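Local coordinates for protein putative alpha-L-fucosidase (Bacteroides thetaiotaomicron, PDB 3EYP) that probably hydrolyses alpha-L-fucosides as a glycoside hydrolase of family 29, joining a TIM-barrel-type catalytic domain to an F5/8 type C domain, at residues F195-S200 and R230-Y235; T336-A341 and T355-K360. All blocks are in the same frame, centred on the assembly; numbering follows the deposited sequence.

Contact 1 of 2, residues F195-S200 and R230-Y235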
# COMPACT_ATOMS: atom_id res chain seq x y z
N PHE A 195 -9.50 4.35 2.53
CA PHE A 195 -9.13 4.44 1.08
C PHE A 195 -10.37 5.01 0.44
O PHE A 195 -11.43 4.36 0.41
CB PHE A 195 -8.77 3.09 0.46
CG PHE A 195 -8.51 3.14 -1.01
CD1 PHE A 195 -7.21 3.30 -1.51
CD2 PHE A 195 -9.56 3.01 -1.91
CE1 PHE A 195 -6.96 3.35 -2.89
CE2 PHE A 195 -9.31 3.03 -3.32
CZ PHE A 195 -8.02 3.21 -3.79
N GLY A 196 -10.25 6.24 -0.06
CA GLY A 196 -11.40 6.98 -0.60
C GLY A 196 -11.20 7.42 -2.04
O GLY A 196 -10.10 7.78 -2.47
N THR A 197 -12.27 7.32 -2.77
CA THR A 197 -12.29 7.66 -4.18
C THR A 197 -13.46 8.59 -4.45
O THR A 197 -14.45 8.65 -3.71
CB THR A 197 -12.48 6.41 -5.02
OG1 THR A 197 -13.61 5.68 -4.47
CG2 THR A 197 -11.19 5.55 -5.01
N LYS A 198 -13.31 9.32 -5.53
CA LYS A 198 -14.38 10.15 -6.07
C LYS A 198 -14.98 11.05 -5.02
O LYS A 198 -14.25 11.88 -4.38
CB LYS A 198 -15.37 9.25 -6.82
CG LYS A 198 -14.84 8.83 -8.17
CD LYS A 198 -15.70 7.73 -8.87
CE LYS A 198 -15.05 7.16 -10.08
NZ LYS A 198 -15.94 6.12 -10.65
N ASN A 199 -16.29 10.95 -4.79
CA ASN A 199 -16.95 11.95 -3.94
C ASN A 199 -16.68 11.85 -2.45
O ASN A 199 -17.11 12.68 -1.69
CB ASN A 199 -18.44 12.08 -4.24
CG ASN A 199 -18.68 12.55 -5.67
OD1 ASN A 199 -17.96 13.43 -6.17
ND2 ASN A 199 -19.66 11.93 -6.35
N SER A 200 -15.89 10.85 -2.08
CA SER A 200 -15.43 10.67 -0.67
C SER A 200 -14.17 11.43 -0.35
O SER A 200 -13.62 11.30 0.74
CB SER A 200 -15.16 9.20 -0.34
OG SER A 200 -14.04 8.68 -1.08
N ARG A 230 -11.49 13.42 -6.62
CA ARG A 230 -12.89 13.67 -6.97
C ARG A 230 -13.13 13.35 -8.44
O ARG A 230 -14.02 12.59 -8.78
CB ARG A 230 -13.32 15.10 -6.68
CG ARG A 230 -14.85 15.28 -6.74
CD ARG A 230 -15.19 16.71 -6.72
NE ARG A 230 -14.84 17.36 -7.99
CZ ARG A 230 -14.84 18.68 -8.16
NH1 ARG A 230 -14.51 19.20 -9.32
NH2 ARG A 230 -15.20 19.47 -7.15
N ASP A 231 -12.32 13.96 -9.28
CA ASP A 231 -12.39 13.82 -10.74
C ASP A 231 -11.39 12.80 -11.30
O ASP A 231 -10.72 12.98 -12.30
CB ASP A 231 -12.19 15.18 -11.41
CG ASP A 231 -13.27 16.19 -11.02
OD1 ASP A 231 -14.35 15.81 -10.53
OD2 ASP A 231 -13.04 17.40 -11.20
N GLU A 232 -11.32 11.71 -10.58
CA GLU A 232 -10.45 10.54 -10.87
C GLU A 232 -9.99 10.41 -12.34
O GLU A 232 -8.80 10.56 -12.70
CB GLU A 232 -11.22 9.27 -10.45
CG GLU A 232 -10.35 8.12 -10.00
CD GLU A 232 -11.13 6.88 -9.60
OE1 GLU A 232 -11.59 6.15 -10.52
OE2 GLU A 232 -11.20 6.60 -8.37
N ALA A 233 -10.94 10.14 -13.21
CA ALA A 233 -10.61 9.73 -14.57
C ALA A 233 -9.91 10.79 -15.40
O ALA A 233 -9.30 10.51 -16.45
CB ALA A 233 -11.89 9.23 -15.32
N GLN A 234 -9.97 12.01 -14.92
CA GLN A 234 -9.43 13.13 -15.67
C GLN A 234 -8.13 13.68 -15.06
O GLN A 234 -7.54 14.65 -15.55
CB GLN A 234 -10.54 14.18 -15.84
CG GLN A 234 -11.76 13.61 -16.73
CD GLN A 234 -11.32 13.21 -18.19
OE1 GLN A 234 -10.55 13.94 -18.80
NE2 GLN A 234 -11.79 12.07 -18.70
N TYR A 235 -7.64 13.00 -14.02
CA TYR A 235 -6.37 13.40 -13.33
C TYR A 235 -5.46 12.23 -13.02
O TYR A 235 -5.09 11.97 -11.88
CB TYR A 235 -6.67 14.07 -11.97
CG TYR A 235 -7.29 15.44 -12.04
CD1 TYR A 235 -6.51 16.58 -11.86
CD2 TYR A 235 -8.64 15.62 -12.28
CE1 TYR A 235 -7.05 17.85 -11.92
CE2 TYR A 235 -9.20 16.89 -12.32
CZ TYR A 235 -8.37 18.00 -12.12
OH TYR A 235 -8.88 19.27 -12.15
O HOH W 1 -10.48 8.72 -6.77
O HOH W 2 -16.68 12.65 -8.56
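The amide of N199 meets R230 through OD1, which rests 3.7 Å from R230 CG, the amide and guanidinium planes turned 61° apart; the edge of the guanidinium is taken by D231. R230 grips that carboxylate side-on, NE to OD1 and NH1 to OD2 (3.0 Å), both oxygens close to the guanidinium plane, although OD1 is met from above the carboxylate plane. The bend at chi3 (71°) turns the guanidinium edge-on to its neighbour in sequence, leaving the aliphatic CB and CG to face K198 and N199. With an alanine in place of R230, D231 would probably lose its charged mate and a gap would open beside N199 OD1. Water carries much of the polar joining: one molecule donates to N199 OD1, whose ND2 bonds to L173 O, and to R230 O; another takes the K198 N-H and donates to E232 OE2. Between the backbones, R230 CA lies 3.4 Å from K198 O in a CA-H...O contact. E232 approaches with its carboxylate between two neighbours, OE2 3.5 Å from T197 CG2 and OE1 3.6 Å from K198 CE. A long lysine suits this place because its terminal methylene, CE, passes the glutamate while NZ, 4.4 Å from E232 OE1, forms a salt bridge with D171 and a hydrogen bond to G167 O. E232 OE2 also hydrogen-bonds a glycerol, probably from the crystallisation liquor. The contact thus joins the loop following barrel strand 193-195 to the end of helix 226-230, while helix 175-188 packs against N199 through Y178.

Contact 2 of 2, residues T336-A341 and T355-K360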
# COMPACT_ATOMS: atom_id res chain seq x y z
N THR A 336 28.79 18.00 3.90
CA THR A 336 28.46 19.41 4.04
C THR A 336 27.09 19.51 4.72
O THR A 336 26.29 18.58 4.73
CB THR A 336 28.43 20.15 2.67
OG1 THR A 336 27.40 19.61 1.84
CG2 THR A 336 29.78 20.01 1.93
N ASN A 337 26.86 20.64 5.33
CA ASN A 337 25.57 21.00 5.90
C ASN A 337 25.06 20.04 6.96
O ASN A 337 24.01 19.43 6.82
CB ASN A 337 24.53 21.14 4.78
CG ASN A 337 23.24 21.79 5.26
OD1 ASN A 337 23.25 22.46 6.32
ND2 ASN A 337 22.10 21.56 4.53
N VAL A 338 25.82 19.91 8.04
CA VAL A 338 25.44 19.02 9.13
C VAL A 338 24.88 19.84 10.26
O VAL A 338 25.50 20.79 10.76
CB VAL A 338 26.61 18.22 9.66
CG1 VAL A 338 26.15 17.30 10.80
CG2 VAL A 338 27.25 17.42 8.54
N ARG A 339 23.67 19.51 10.66
CA ARG A 339 23.01 20.30 11.70
C ARG A 339 23.73 20.23 13.07
O ARG A 339 23.77 21.20 13.82
CB ARG A 339 21.58 19.87 11.87
CG ARG A 339 20.83 20.73 12.80
CD ARG A 339 19.39 20.37 12.69
NE ARG A 339 18.47 21.34 13.27
CZ ARG A 339 17.78 22.25 12.58
NH1 ARG A 339 17.92 22.35 11.28
NH2 ARG A 339 16.94 23.05 13.21
N GLY A 340 24.25 19.07 13.39
CA GLY A 340 24.74 18.77 14.73
C GLY A 340 25.09 17.33 14.91
O GLY A 340 24.75 16.48 14.09
N ALA A 341 25.78 17.03 16.00
CA ALA A 341 26.23 15.66 16.25
C ALA A 341 25.03 14.71 16.39
O ALA A 341 25.04 13.58 15.93
CB ALA A 341 27.17 15.59 17.49
N THR A 355 16.48 7.89 14.50
CA THR A 355 17.55 8.86 14.20
C THR A 355 17.59 9.23 12.72
O THR A 355 17.11 8.50 11.85
CB THR A 355 18.90 8.33 14.58
OG1 THR A 355 19.12 7.11 13.88
CG2 THR A 355 18.94 8.05 16.08
N TYR A 356 18.16 10.39 12.47
CA TYR A 356 18.38 10.87 11.10
C TYR A 356 19.46 11.90 10.97
O TYR A 356 19.77 12.61 11.91
CB TYR A 356 17.06 11.44 10.58
CG TYR A 356 16.39 12.45 11.45
CD1 TYR A 356 16.53 13.80 11.18
CD2 TYR A 356 15.59 12.07 12.50
CE1 TYR A 356 15.90 14.74 11.91
CE2 TYR A 356 14.93 13.04 13.26
CZ TYR A 356 15.13 14.37 12.95
OH TYR A 356 14.54 15.36 13.66
N PHE A 357 20.05 11.92 9.77
CA PHE A 357 20.83 13.07 9.29
C PHE A 357 19.94 14.29 9.03
O PHE A 357 18.84 14.18 8.49
CB PHE A 357 21.57 12.72 8.00
CG PHE A 357 22.15 13.92 7.30
CD1 PHE A 357 23.13 14.69 7.94
CD2 PHE A 357 21.68 14.32 6.06
CE1 PHE A 357 23.64 15.79 7.32
CE2 PHE A 357 22.16 15.41 5.45
CZ PHE A 357 23.14 16.17 6.06
N ALA A 358 20.44 15.47 9.40
CA ALA A 358 19.76 16.72 9.00
C ALA A 358 20.75 17.82 8.74
O ALA A 358 21.86 17.82 9.31
CB ALA A 358 18.74 17.20 10.04
N GLY A 359 20.29 18.72 7.92
CA GLY A 359 20.93 19.96 7.57
C GLY A 359 20.49 21.13 8.41
O GLY A 359 19.69 21.02 9.33
N LYS A 360 21.18 22.23 8.18
CA LYS A 360 20.94 23.46 8.92
C LYS A 360 19.72 24.19 8.35
O LYS A 360 19.46 24.13 7.15
CB LYS A 360 22.20 24.37 8.85
CG LYS A 360 23.41 23.77 9.50
CD LYS A 360 24.64 24.67 9.34
CE LYS A 360 25.87 23.97 9.85
NZ LYS A 360 27.09 24.68 9.42
O HOH W 3 28.23 21.61 8.18
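Segments 336-339 and 357-360 run at 87° to each other, R339 and G359 standing closest with CA atoms 4.6 Å apart, and the backbone bond R339 N to A358 O (2.8 Å) pins the crossing. N337 and R339 reach across segment 355-360. With CG anti to the backbone N (chi1 -168°), N337 brings OD1 to K360 N at 2.8 Å; the bond is nearly straight at hydrogen, 170°, but the donor stands above the amide plane. Its ND2 is held by the carbonyls of K365 and E363, so the primary amide, acceptor at one end and donor at the other, suits a place between backbone groups. G359 fits beside it because a CB there would clash with ND2; its CA instead lies 3.2 Å from N337 O, an otherwise unpartnered buried oxygen. R339 extends from CG to NE and sets NH1 on G359 O at 3.0 Å, in the carbonyl plane and in its own guanidinium plane, while NH2 forms a salt bridge with D361; a long arginine can serve both partners at once. F357 turns a ring edge to V338 CA, its CE1 4.1 Å from V338 CG2, the two side chains at about a right angle, and a branched valine offers the flat ring an apolar methyl. K360 slides past N337 in the opposite direction, its CE 3.3 Å from V338 O. Here the loop after strand 332-335, at the border of one antiparallel sheet, is tied to strand 357-358, at the border of the other, an arrangement consistent with the beta-sandwich of F5/8 type C domains.

Contact 1 and contact 2 belong to different parts of the chain, the first to the alpha-L-fucosidase region with its parallel barrel strands, the second to the F5/8 type C region with its antiparallel sheets. Their centres are 39 Å apart and their nearest atoms about 28 Å, so neither touches the other, and contact 1 closes along the chain before contact 2 opens. The centre of contact 1 lies about 17 Å from the centre of the chain, that of contact 2 about 30 Å. A glycerol also sits near contact 2, on the backbone N of Y356. Neither this molecule nor the one at contact 1 by itself establishes a substrate site.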